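Local structure of odorant-binding protein (Phormia regina, 5DIC) at residues A[81-92]-A[104-115]; A[46-54]-A[97-105]. The protein binds long-chain fatty acids such as palmitate in the oral disk of the blowfly and probably helps to solubilise and carry them. All coordinates share one frame; numbering follows the deposited sequence.

Interaction 1. Residues A[81-92]-A[104-115]; sequences KVKAALDKCKNI and IFECFEKAKDEL. With PLM (palmitic acid), chain B; PLM (palmitic acid), chain C.
Lys81 opens the contact at its solvent side, where the CD methylene of its extended chain meets CD2 of Leu115 at 4.1 Å; its carbonyl O faces the methyl end of the palmitate of chain C. One turn on, Ala85 brings the helices together: its CB lies 3.8 Å from Ala111 CB and also touches CE1 of Phe108. Leu86 starts out directed away from helix 97-113, yet its CD2 methyl returns to the Phe108 ring at its edge, in plane beside CZ. Lys88, bent at chi2 and chi3, carries NZ over the surface toward Glu114 OE1, a long salt bridge of 3.9 Å. Cys89 is the covalent tie. Its SG bonds Cys107 SG with a chi3 of -79°, the Cys107 sulfur reaching across because it stands opposite its own backbone N (chi1 -178°). The same Cys89 lies over one face of Phe108: CB is 4.1 Å from the ring centroid in a CH-pi contact, and SG is 4.5 Å away as a sulfur-aromatic partner. Palmitate of chain B covers the opposite face, its CC carbon over the ring centre, so Phe108 is sandwiched between disulfide and ligand. Past the type I turn from Cys89 to Ile92, Ile92 closes the end of the contact, its CD1 packed tightly on Cys107 CB at 3.4 Å and its CB against Ile104 CG1. The CG2 branch of Ile104 continues to the terminal CG of the same palmitate, 3.7 Å away. The axes of 81-89 and 104-113 run roughly antiparallel, at 140°, with a closest approach of 9.4 Å. Such a disulfide-pinned helix pair, with one flank facing bound lipid, is characteristic of the mainly helical, disulfide-linked PBP/GOBP fold and here forms part of the wall of its fatty-acid cavity.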
loop_
_atom_site.group_PDB
_atom_site.type_symbol
_atom_site.label_atom_id
_atom_site.label_comp_id
_atom_site.label_asym_id
_atom_site.label_seq_id
_atom_site.Cartn_x
_atom_site.Cartn_y
_atom_site.Cartn_z
ATOM N N LYS A 81 -14.052 10.068 5.936
ATOM C CA LYS A 81 -12.901 10.437 5.113
ATOM C C LYS A 81 -12.290 9.234 4.378
ATOM O O LYS A 81 -11.927 9.317 3.197
ATOM C CB LYS A 81 -11.854 11.176 5.949
ATOM C CG LYS A 81 -12.388 12.538 6.408
ATOM C CD LYS A 81 -11.660 13.175 7.577
ATOM C CE LYS A 81 -12.309 14.510 7.968
ATOM N NZ LYS A 81 -11.950 15.009 9.326
ATOM N N VAL A 82 -12.231 8.099 5.056
ATOM C CA VAL A 82 -11.706 6.903 4.438
ATOM C C VAL A 82 -12.698 6.387 3.386
ATOM O O VAL A 82 -12.296 5.985 2.292
ATOM C CB VAL A 82 -11.371 5.822 5.475
ATOM C CG1 VAL A 82 -10.914 4.546 4.781
ATOM C CG2 VAL A 82 -10.253 6.324 6.374
ATOM N N LYS A 83 -14.007 6.453 3.669
ATOM C CA LYS A 83 -15.021 6.049 2.665
ATOM C C LYS A 83 -14.933 6.926 1.426
ATOM O O LYS A 83 -15.058 6.443 0.304
ATOM C CB LYS A 83 -16.429 6.118 3.267
ATOM C CG LYS A 83 -16.701 4.981 4.232
ATOM C CD LYS A 83 -18.091 5.012 4.829
ATOM C CE LYS A 83 -18.341 3.762 5.645
ATOM N NZ LYS A 83 -19.682 3.732 6.293
ATOM N N ALA A 84 -14.660 8.213 1.619
ATOM C CA ALA A 84 -14.542 9.110 0.494
ATOM C C ALA A 84 -13.301 8.761 -0.334
ATOM O O ALA A 84 -13.340 8.767 -1.570
ATOM C CB ALA A 84 -14.484 10.556 0.961
ATOM N N ALA A 85 -12.193 8.433 0.324
ATOM C CA ALA A 85 -10.975 8.029 -0.394
ATOM C C ALA A 85 -11.188 6.718 -1.146
ATOM O O ALA A 85 -10.739 6.561 -2.287
ATOM C CB ALA A 85 -9.837 7.861 0.583
ATOM N N LEU A 86 -11.911 5.786 -0.535
ATOM C CA LEU A 86 -12.286 4.564 -1.231
ATOM C C LEU A 86 -13.093 4.863 -2.477
ATOM O O LEU A 86 -12.832 4.298 -3.541
ATOM C CB LEU A 86 -13.070 3.619 -0.306
ATOM C CG LEU A 86 -12.202 2.850 0.693
ATOM C CD1 LEU A 86 -13.043 2.363 1.845
ATOM C CD2 LEU A 86 -11.499 1.710 0.022
ATOM N N ASP A 87 -14.074 5.762 -2.366
ATOM C CA ASP A 87 -14.912 6.054 -3.510
ATOM C C ASP A 87 -14.103 6.611 -4.665
ATOM O O ASP A 87 -14.391 6.347 -5.838
ATOM C CB ASP A 87 -15.997 7.063 -3.146
ATOM C CG ASP A 87 -17.171 6.438 -2.404
ATOM O OD1 ASP A 87 -17.353 5.204 -2.455
ATOM O OD2 ASP A 87 -17.941 7.207 -1.796
ATOM N N LYS A 88 -13.101 7.410 -4.335
ATOM C CA LYS A 88 -12.264 8.044 -5.348
ATOM C C LYS A 88 -11.156 7.175 -5.921
ATOM O O LYS A 88 -10.763 7.381 -7.079
ATOM C CB LYS A 88 -11.675 9.306 -4.760
ATOM C CG LYS A 88 -12.775 10.305 -4.480
ATOM C CD LYS A 88 -12.479 11.707 -4.964
ATOM C CE LYS A 88 -11.648 12.478 -3.957
ATOM N NZ LYS A 88 -11.314 13.829 -4.485
ATOM N N CYS A 89 -10.679 6.202 -5.157
ATOM C CA CYS A 89 -9.482 5.485 -5.548
ATOM C C CYS A 89 -9.666 4.039 -5.915
ATOM O O CYS A 89 -8.779 3.446 -6.546
ATOM C CB CYS A 89 -8.466 5.571 -4.418
ATOM S SG CYS A 89 -7.918 7.260 -4.047
ATOM N N LYS A 90 -10.766 3.434 -5.525
ATOM C CA LYS A 90 -10.792 1.990 -5.539
ATOM C C LYS A 90 -10.922 1.406 -6.935
ATOM O O LYS A 90 -10.629 0.221 -7.112
ATOM C CB LYS A 90 -11.902 1.461 -4.658
ATOM C CG LYS A 90 -13.270 1.652 -5.249
ATOM C CD LYS A 90 -14.327 1.280 -4.250
ATOM C CE LYS A 90 -15.684 1.346 -4.917
ATOM N NZ LYS A 90 -16.710 0.876 -3.956
ATOM N N ASN A 91 -11.351 2.226 -7.917
ATOM C CA ASN A 91 -11.548 1.734 -9.285
ATOM C C ASN A 91 -10.416 2.009 -10.243
ATOM O O ASN A 91 -10.525 1.726 -11.428
ATOM C CB ASN A 91 -12.828 2.317 -9.882
ATOM C CG ASN A 91 -14.061 1.902 -9.110
ATOM O OD1 ASN A 91 -14.242 0.720 -8.821
ATOM N ND2 ASN A 91 -14.918 2.869 -8.767
ATOM N N ILE A 92 -9.317 2.523 -9.742
ATOM C CA ILE A 92 -8.191 2.827 -10.573
ATOM C C ILE A 92 -7.530 1.573 -11.129
ATOM O O ILE A 92 -7.274 0.616 -10.408
ATOM C CB ILE A 92 -7.182 3.648 -9.778
ATOM C CG1 ILE A 92 -7.764 5.062 -9.677
ATOM C CG2 ILE A 92 -5.825 3.676 -10.463
ATOM C CD1 ILE A 92 -7.038 5.947 -8.714
ATOM N N ILE A 104 -3.221 2.833 -7.390
ATOM C CA ILE A 104 -4.191 2.925 -6.287
ATOM C C ILE A 104 -3.539 3.548 -5.054
ATOM O O ILE A 104 -4.097 4.452 -4.424
ATOM C CB ILE A 104 -4.792 1.552 -5.972
ATOM C CG1 ILE A 104 -5.597 1.018 -7.153
ATOM C CG2 ILE A 104 -5.686 1.633 -4.741
ATOM C CD1 ILE A 104 -5.963 -0.439 -7.049
ATOM N N PHE A 105 -2.349 3.074 -4.728
ATOM C CA PHE A 105 -1.595 3.651 -3.609
ATOM C C PHE A 105 -1.389 5.159 -3.781
ATOM O O PHE A 105 -1.576 5.936 -2.847
ATOM C CB PHE A 105 -0.259 2.916 -3.475
ATOM C CG PHE A 105 0.745 3.601 -2.598
ATOM C CD1 PHE A 105 0.622 3.574 -1.214
ATOM C CD2 PHE A 105 1.841 4.265 -3.156
ATOM C CE1 PHE A 105 1.560 4.204 -0.407
ATOM C CE2 PHE A 105 2.789 4.874 -2.356
ATOM C CZ PHE A 105 2.637 4.852 -0.983
ATOM N N GLU A 106 -0.993 5.576 -4.983
ATOM C CA GLU A 106 -0.780 7.002 -5.228
ATOM C C GLU A 106 -2.043 7.821 -5.026
ATOM O O GLU A 106 -1.997 8.928 -4.483
ATOM C CB GLU A 106 -0.239 7.254 -6.649
ATOM C CG GLU A 106 1.203 6.778 -6.923
ATOM C CD GLU A 106 2.146 7.891 -7.388
ATOM O OE1 GLU A 106 2.653 8.630 -6.516
ATOM O OE2 GLU A 106 2.422 8.018 -8.610
ATOM N N CYS A 107 -3.174 7.238 -5.400
ATOM C CA CYS A 107 -4.453 7.904 -5.211
ATOM C C CYS A 107 -4.760 8.060 -3.715
ATOM O O CYS A 107 -5.186 9.137 -3.282
ATOM C CB CYS A 107 -5.558 7.170 -5.936
ATOM S SG CYS A 107 -7.203 7.923 -5.842
ATOM N N PHE A 108 -4.532 7.010 -2.931
ATOM C CA PHE A 108 -4.751 7.125 -1.483
ATOM C C PHE A 108 -3.812 8.155 -0.850
ATOM O O PHE A 108 -4.208 8.883 0.051
ATOM C CB PHE A 108 -4.623 5.773 -0.792
ATOM C CG PHE A 108 -5.894 4.977 -0.802
ATOM C CD1 PHE A 108 -6.889 5.176 0.160
ATOM C CD2 PHE A 108 -6.092 3.999 -1.747
ATOM C CE1 PHE A 108 -8.043 4.432 0.150
ATOM C CE2 PHE A 108 -7.250 3.240 -1.746
ATOM C CZ PHE A 108 -8.219 3.467 -0.806
ATOM N N GLU A 109 -2.570 8.206 -1.321
ATOM C CA GLU A 109 -1.631 9.190 -0.807
ATOM C C GLU A 109 -2.102 10.599 -1.137
ATOM O O GLU A 109 -1.943 11.517 -0.333
ATOM C CB GLU A 109 -0.213 8.941 -1.320
ATOM C CG GLU A 109 0.505 7.774 -0.656
ATOM C CD GLU A 109 0.720 7.951 0.849
ATOM O OE1 GLU A 109 0.736 9.099 1.337
ATOM O OE2 GLU A 109 0.882 6.944 1.560
ATOM N N LYS A 110 -2.657 10.793 -2.328
ATOM C CA LYS A 110 -3.210 12.087 -2.704
ATOM C C LYS A 110 -4.380 12.446 -1.788
ATOM O O LYS A 110 -4.476 13.579 -1.325
ATOM C CB LYS A 110 -3.616 12.085 -4.176
ATOM C CG LYS A 110 -4.248 13.361 -4.654
ATOM C CD LYS A 110 -4.502 13.295 -6.158
ATOM C CE LYS A 110 -4.846 14.648 -6.765
ATOM N NZ LYS A 110 -4.375 14.755 -8.175
ATOM N N ALA A 111 -5.247 11.478 -1.515
ATOM C CA ALA A 111 -6.379 11.685 -0.606
ATOM C C ALA A 111 -5.886 12.089 0.786
ATOM O O ALA A 111 -6.432 13.001 1.406
ATOM C CB ALA A 111 -7.251 10.439 -0.539
ATOM N N LYS A 112 -4.825 11.442 1.251
ATOM C CA LYS A 112 -4.245 11.791 2.537
ATOM C C LYS A 112 -3.727 13.222 2.524
ATOM O O LYS A 112 -3.972 13.981 3.456
ATOM C CB LYS A 112 -3.110 10.832 2.855
ATOM C CG LYS A 112 -2.584 10.977 4.265
ATOM C CD LYS A 112 -1.388 10.086 4.505
ATOM C CE LYS A 112 -0.156 10.729 3.899
ATOM N NZ LYS A 112 1.097 10.197 4.480
ATOM N N ASP A 113 -3.021 13.594 1.464
ATOM C CA ASP A 113 -2.543 14.971 1.295
ATOM C C ASP A 113 -3.683 15.987 1.337
ATOM O O ASP A 113 -3.529 17.069 1.896
ATOM C CB ASP A 113 -1.760 15.117 -0.017
ATOM C CG ASP A 113 -0.406 14.420 0.019
ATOM O OD1 ASP A 113 0.043 13.983 1.101
ATOM O OD2 ASP A 113 0.216 14.306 -1.058
ATOM N N GLU A 114 -4.830 15.627 0.770
ATOM C CA GLU A 114 -5.979 16.538 0.663
ATOM C C GLU A 114 -6.709 16.755 1.980
ATOM O O GLU A 114 -7.592 17.599 2.078
ATOM C CB GLU A 114 -6.946 16.027 -0.407
ATOM C CG GLU A 114 -6.379 16.231 -1.806
ATOM C CD GLU A 114 -7.227 15.635 -2.912
ATOM O OE1 GLU A 114 -8.018 14.695 -2.656
ATOM O OE2 GLU A 114 -7.080 16.111 -4.059
ATOM N N LEU A 115 -6.348 15.978 2.994
ATOM C CA LEU A 115 -6.827 16.229 4.337
ATOM C C LEU A 115 -6.293 17.536 4.894
ATOM O O LEU A 115 -6.930 18.075 5.788
ATOM C CB LEU A 115 -6.455 15.050 5.258
ATOM C CG LEU A 115 -7.032 13.683 4.894
ATOM C CD1 LEU A 115 -6.424 12.609 5.785
ATOM C CD2 LEU A 115 -8.550 13.696 4.993
HETATM C C1 PLM B . -0.462 -4.760 8.912
HETATM O O1 PLM B . -1.647 -4.346 8.806
HETATM O O2 PLM B . -0.151 -5.940 8.673
HETATM C C2 PLM B . 0.679 -3.844 9.279
HETATM C C3 PLM B . 0.279 -2.376 9.313
HETATM C C4 PLM B . 0.065 -1.824 7.919
HETATM C C5 PLM B . 0.035 -0.308 7.995
HETATM C C6 PLM B . -0.494 0.292 6.713
HETATM C C7 PLM B . -1.996 0.141 6.642
HETATM C C8 PLM B . -2.439 0.961 5.458
HETATM C C9 PLM B . -3.747 0.384 4.975
HETATM C CA PLM B . -4.508 1.271 4.002
HETATM C CB PLM B . -4.599 0.755 2.581
HETATM C CC PLM B . -4.894 1.872 1.585
HETATM C CD PLM B . -3.961 1.799 0.378
HETATM C CE PLM B . -4.169 0.542 -0.488
HETATM C CF PLM B . -3.300 0.591 -1.758
HETATM C CG PLM B . -3.490 -0.573 -2.719
HETATM C C1 PLM C . 6.670 1.464 8.767
HETATM O O1 PLM C . 6.277 1.078 9.897
HETATM O O2 PLM C . 7.839 1.265 8.353
HETATM C C2 PLM C . 5.714 2.218 7.870
HETATM C C3 PLM C . 4.781 1.258 7.125
HETATM C C4 PLM C . 3.955 1.992 6.067
HETATM C C5 PLM C . 2.744 1.187 5.608
HETATM C C6 PLM C . 1.994 1.840 4.441
HETATM C C7 PLM C . 1.191 3.066 4.873
HETATM C C8 PLM C . 0.177 3.502 3.815
HETATM C C9 PLM C . -0.924 4.341 4.454
HETATM C CA PLM C . -1.835 5.017 3.436
HETATM C CB PLM C . -2.630 6.123 4.124
HETATM C CC PLM C . -3.814 6.617 3.297
HETATM C CD PLM C . -4.732 7.456 4.178
HETATM C CE PLM C . -6.025 7.942 3.529
HETATM C CF PLM C . -6.922 8.608 4.574
HETATM C CG PLM C . -8.217 9.193 4.039
#

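Interaction 2. Residues A[46-54]-A[97-105]; sequences KCFGTCFFE and RCDTGFKIF. With PLM (palmitic acid), chain B.
Phe53 slides past the ring of Phe105, near-parallel at 30° but barely overlapping, with its CZ 3.6 Å from Phe105 CD1. CF of the chain B palmitate sits over the centre of one Phe53 face. Replacing this ring by an alanine is likely to leave the acyl tail without its flat support and Phe105 without its aromatic neighbour. Thr50 OG1 rests 3.3 Å from Gly101 CA, where no side chain blocks the hydroxyl, which donates to Lys46 O. Thr50 CG2 lies over one face of the Arg97 guanidinium. With CG opposite the backbone N (chi1 162°) and the chain extended to NE, Arg97 grips Glu54 side-on: NH2 reaches OE1 at 2.8 Å and NE reaches OE2 at 3.0 Å, both bonds nearly straight and in the guanidinium plane, on the syn sides of a carboxylate tilted from it. NH2 also pairs with Glu23. The extended Lys46 chain passes obliquely across Phe102, CE 3.6 Å from CD2, and NZ meets the anti side of Asp99 OD1 at 3.0 Å, well out of the carboxylate plane; Asp99 OD2 takes the backbone N of Ala95. Between these charge pairs Cys47 and Cys98 form a disulfide. Segments 46-54 and 97-105, of helices 43-55 and 97-113, cross at 72°; Cys51 is bonded to Cys19 of helix 6-22, and Leu59 of strand 59-60 packs on Thr50 and Phe53.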
loop_
_atom_site.group_PDB
_atom_site.type_symbol
_atom_site.label_atom_id
_atom_site.label_comp_id
_atom_site.label_asym_id
_atom_site.label_seq_id
_atom_site.Cartn_x
_atom_site.Cartn_y
_atom_site.Cartn_z
ATOM N N LYS A 46 7.259 -1.245 -7.551
ATOM C CA LYS A 46 5.806 -1.252 -7.698
ATOM C C LYS A 46 5.223 -2.613 -7.356
ATOM O O LYS A 46 4.177 -2.705 -6.703
ATOM C CB LYS A 46 5.412 -0.868 -9.130
ATOM C CG LYS A 46 5.775 0.561 -9.512
ATOM C CD LYS A 46 5.241 0.849 -10.929
ATOM C CE LYS A 46 5.548 2.216 -11.462
ATOM N NZ LYS A 46 4.988 2.274 -12.852
ATOM N N CYS A 47 5.887 -3.675 -7.790
ATOM C CA CYS A 47 5.401 -4.991 -7.421
ATOM C C CYS A 47 5.510 -5.256 -5.927
ATOM O O CYS A 47 4.602 -5.830 -5.339
ATOM C CB CYS A 47 6.143 -6.074 -8.162
ATOM S SG CYS A 47 5.776 -6.182 -9.933
ATOM N N PHE A 48 6.615 -4.812 -5.312
ATOM C CA PHE A 48 6.718 -4.895 -3.861
ATOM C C PHE A 48 5.520 -4.240 -3.175
ATOM O O PHE A 48 4.932 -4.817 -2.267
ATOM C CB PHE A 48 8.008 -4.211 -3.371
ATOM C CG PHE A 48 8.042 -4.101 -1.870
ATOM C CD1 PHE A 48 7.505 -3.000 -1.258
ATOM C CD2 PHE A 48 8.527 -5.121 -1.078
ATOM C CE1 PHE A 48 7.411 -2.922 0.120
ATOM C CE2 PHE A 48 8.463 -5.056 0.286
ATOM C CZ PHE A 48 7.899 -3.963 0.894
ATOM N N GLY A 49 5.188 -3.029 -3.589
ATOM C CA GLY A 49 4.108 -2.311 -2.926
ATOM C C GLY A 49 2.795 -3.033 -3.111
ATOM O O GLY A 49 2.017 -3.145 -2.181
ATOM N N THR A 50 2.541 -3.506 -4.338
ATOM C CA THR A 50 1.341 -4.289 -4.597
ATOM C C THR A 50 1.259 -5.506 -3.706
ATOM O O THR A 50 0.230 -5.777 -3.078
ATOM C CB THR A 50 1.290 -4.634 -6.094
ATOM O OG1 THR A 50 1.246 -3.432 -6.872
ATOM C CG2 THR A 50 0.099 -5.425 -6.457
ATOM N N CYS A 51 2.364 -6.241 -3.648
ATOM C CA CYS A 51 2.458 -7.379 -2.752
ATOM C C CYS A 51 2.152 -7.001 -1.308
ATOM O O CYS A 51 1.436 -7.711 -0.610
ATOM C CB CYS A 51 3.848 -8.008 -2.859
ATOM S SG CYS A 51 4.201 -9.366 -1.758
ATOM N N PHE A 52 2.713 -5.876 -0.852
ATOM C CA PHE A 52 2.531 -5.488 0.529
ATOM C C PHE A 52 1.047 -5.307 0.807
ATOM O O PHE A 52 0.535 -5.777 1.827
ATOM C CB PHE A 52 3.355 -4.244 0.817
ATOM C CG PHE A 52 3.302 -3.825 2.249
ATOM C CD1 PHE A 52 4.184 -4.369 3.171
ATOM C CD2 PHE A 52 2.368 -2.918 2.685
ATOM C CE1 PHE A 52 4.124 -4.012 4.498
ATOM C CE2 PHE A 52 2.292 -2.558 4.027
ATOM C CZ PHE A 52 3.176 -3.126 4.914
ATOM N N PHE A 53 0.371 -4.563 -0.055
ATOM C CA PHE A 53 -1.057 -4.343 0.130
ATOM C C PHE A 53 -1.898 -5.581 0.016
ATOM O O PHE A 53 -2.933 -5.689 0.685
ATOM C CB PHE A 53 -1.514 -3.180 -0.771
ATOM C CG PHE A 53 -0.918 -1.860 -0.315
ATOM C CD1 PHE A 53 -1.182 -1.364 0.954
ATOM C CD2 PHE A 53 -0.049 -1.169 -1.124
ATOM C CE1 PHE A 53 -0.578 -0.205 1.398
ATOM C CE2 PHE A 53 0.556 0.001 -0.710
ATOM C CZ PHE A 53 0.294 0.476 0.565
ATOM N N GLU A 54 -1.437 -6.534 -0.779
ATOM C CA GLU A 54 -2.059 -7.857 -0.795
ATOM C C GLU A 54 -1.863 -8.590 0.543
ATOM O O GLU A 54 -2.810 -9.138 1.113
ATOM C CB GLU A 54 -1.517 -8.697 -1.951
ATOM C CG GLU A 54 -1.919 -8.205 -3.323
ATOM C CD GLU A 54 -1.161 -8.837 -4.475
ATOM O OE1 GLU A 54 -0.123 -9.505 -4.240
ATOM O OE2 GLU A 54 -1.597 -8.646 -5.640
ATOM N N ARG A 97 -0.704 -5.753 -13.062
ATOM C CA ARG A 97 -0.961 -5.926 -11.627
ATOM C C ARG A 97 -0.187 -4.900 -10.791
ATOM O O ARG A 97 -0.731 -4.252 -9.868
ATOM C CB ARG A 97 -0.570 -7.335 -11.188
ATOM C CG ARG A 97 -0.385 -7.492 -9.682
ATOM C CD ARG A 97 -0.063 -8.915 -9.266
ATOM N NE ARG A 97 0.368 -9.004 -7.874
ATOM C CZ ARG A 97 1.637 -9.079 -7.483
ATOM N NH1 ARG A 97 2.643 -9.085 -8.336
ATOM N NH2 ARG A 97 1.878 -9.146 -6.194
ATOM N N CYS A 98 1.104 -4.783 -11.064
ATOM C CA CYS A 98 1.958 -3.954 -10.204
ATOM C C CYS A 98 1.726 -2.467 -10.403
ATOM O O CYS A 98 1.758 -1.677 -9.447
ATOM C CB CYS A 98 3.409 -4.345 -10.387
ATOM S SG CYS A 98 3.711 -6.063 -9.992
ATOM N N ASP A 99 1.510 -2.071 -11.638
ATOM C CA ASP A 99 1.199 -0.666 -11.905
ATOM C C ASP A 99 -0.169 -0.274 -11.343
ATOM O O ASP A 99 -0.356 0.835 -10.865
ATOM C CB ASP A 99 1.335 -0.392 -13.399
ATOM C CG ASP A 99 1.263 1.072 -13.741
ATOM O OD1 ASP A 99 2.061 1.870 -13.213
ATOM O OD2 ASP A 99 0.364 1.413 -14.523
ATOM N N THR A 100 -1.137 -1.182 -11.395
ATOM C CA THR A 100 -2.433 -0.951 -10.741
ATOM C C THR A 100 -2.307 -0.725 -9.236
ATOM O O THR A 100 -2.828 0.250 -8.703
ATOM C CB THR A 100 -3.395 -2.118 -11.036
ATOM O OG1 THR A 100 -3.702 -2.075 -12.433
ATOM C CG2 THR A 100 -4.677 -2.055 -10.188
ATOM N N GLY A 101 -1.550 -1.588 -8.573
ATOM C CA GLY A 101 -1.360 -1.398 -7.138
ATOM C C GLY A 101 -0.683 -0.074 -6.840
ATOM O O GLY A 101 -1.102 0.650 -5.933
ATOM N N PHE A 102 0.352 0.256 -7.620
ATOM C CA PHE A 102 1.026 1.535 -7.446
ATOM C C PHE A 102 0.077 2.722 -7.645
ATOM O O PHE A 102 0.074 3.649 -6.818
ATOM C CB PHE A 102 2.177 1.616 -8.445
ATOM C CG PHE A 102 2.863 2.947 -8.464
ATOM C CD1 PHE A 102 3.464 3.437 -7.321
ATOM C CD2 PHE A 102 2.889 3.704 -9.612
ATOM C CE1 PHE A 102 4.099 4.657 -7.318
ATOM C CE2 PHE A 102 3.514 4.926 -9.621
ATOM C CZ PHE A 102 4.132 5.404 -8.471
ATOM N N LYS A 103 -0.735 2.692 -8.700
ATOM C CA LYS A 103 -1.635 3.807 -8.971
ATOM C C LYS A 103 -2.713 3.948 -7.903
ATOM O O LYS A 103 -3.093 5.071 -7.559
ATOM C CB LYS A 103 -2.229 3.686 -10.368
ATOM C CG LYS A 103 -1.225 4.041 -11.454
ATOM C CD LYS A 103 -1.855 3.973 -12.830
ATOM C CE LYS A 103 -1.047 4.714 -13.894
ATOM N NZ LYS A 103 -1.922 5.448 -14.878
ATOM N N ILE A 104 -3.221 2.833 -7.390
ATOM C CA ILE A 104 -4.191 2.925 -6.287
ATOM C C ILE A 104 -3.539 3.548 -5.054
ATOM O O ILE A 104 -4.097 4.452 -4.424
ATOM C CB ILE A 104 -4.792 1.552 -5.972
ATOM C CG1 ILE A 104 -5.597 1.018 -7.153
ATOM C CG2 ILE A 104 -5.686 1.633 -4.741
ATOM C CD1 ILE A 104 -5.963 -0.439 -7.049
ATOM N N PHE A 105 -2.349 3.074 -4.728
ATOM C CA PHE A 105 -1.595 3.651 -3.609
ATOM C C PHE A 105 -1.389 5.159 -3.781
ATOM O O PHE A 105 -1.576 5.936 -2.847
ATOM C CB PHE A 105 -0.259 2.916 -3.475
ATOM C CG PHE A 105 0.745 3.601 -2.598
ATOM C CD1 PHE A 105 0.622 3.574 -1.214
ATOM C CD2 PHE A 105 1.841 4.265 -3.156
ATOM C CE1 PHE A 105 1.560 4.204 -0.407
ATOM C CE2 PHE A 105 2.789 4.874 -2.356
ATOM C CZ PHE A 105 2.637 4.852 -0.983
HETATM C C1 PLM B . -0.462 -4.760 8.912
HETATM O O1 PLM B . -1.647 -4.346 8.806
HETATM O O2 PLM B . -0.151 -5.940 8.673
HETATM C C2 PLM B . 0.679 -3.844 9.279
HETATM C C3 PLM B . 0.279 -2.376 9.313
HETATM C C4 PLM B . 0.065 -1.824 7.919
HETATM C C5 PLM B . 0.035 -0.308 7.995
HETATM C C6 PLM B . -0.494 0.292 6.713
HETATM C C7 PLM B . -1.996 0.141 6.642
HETATM C C8 PLM B . -2.439 0.961 5.458
HETATM C C9 PLM B . -3.747 0.384 4.975
HETATM C CA PLM B . -4.508 1.271 4.002
HETATM C CB PLM B . -4.599 0.755 2.581
HETATM C CC PLM B . -4.894 1.872 1.585
HETATM C CD PLM B . -3.961 1.799 0.378
HETATM C CE PLM B . -4.169 0.542 -0.488
HETATM C CF PLM B . -3.300 0.591 -1.758
HETATM C CG PLM B . -3.490 -0.573 -2.719
#

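Overall arrangement
Both interactions use helix 97-113 and share Ile104 and Phe105, with centres 14 Å apart. Interaction 2 lies nearer the middle of the chain and joins the amino-terminal half of that helix to helix 43-55 at a steep crossing; interaction 1 joins its carboxy-terminal half to helix 79-89, roughly antiparallel. Each is pinned by one disulfide, and both reach the palmitate of chain B, on which the Phe53 and Phe108 rings lie. Both are partly buried: interaction 1 is chiefly apolar around Phe108, with an exposed rim of lysines, Glu114 and Leu115, whereas interaction 2 pairs buried Thr50 and Phe53 with two close charge pairs farther out. Ile92 packing on Lys103 and Thr100 connects them directly.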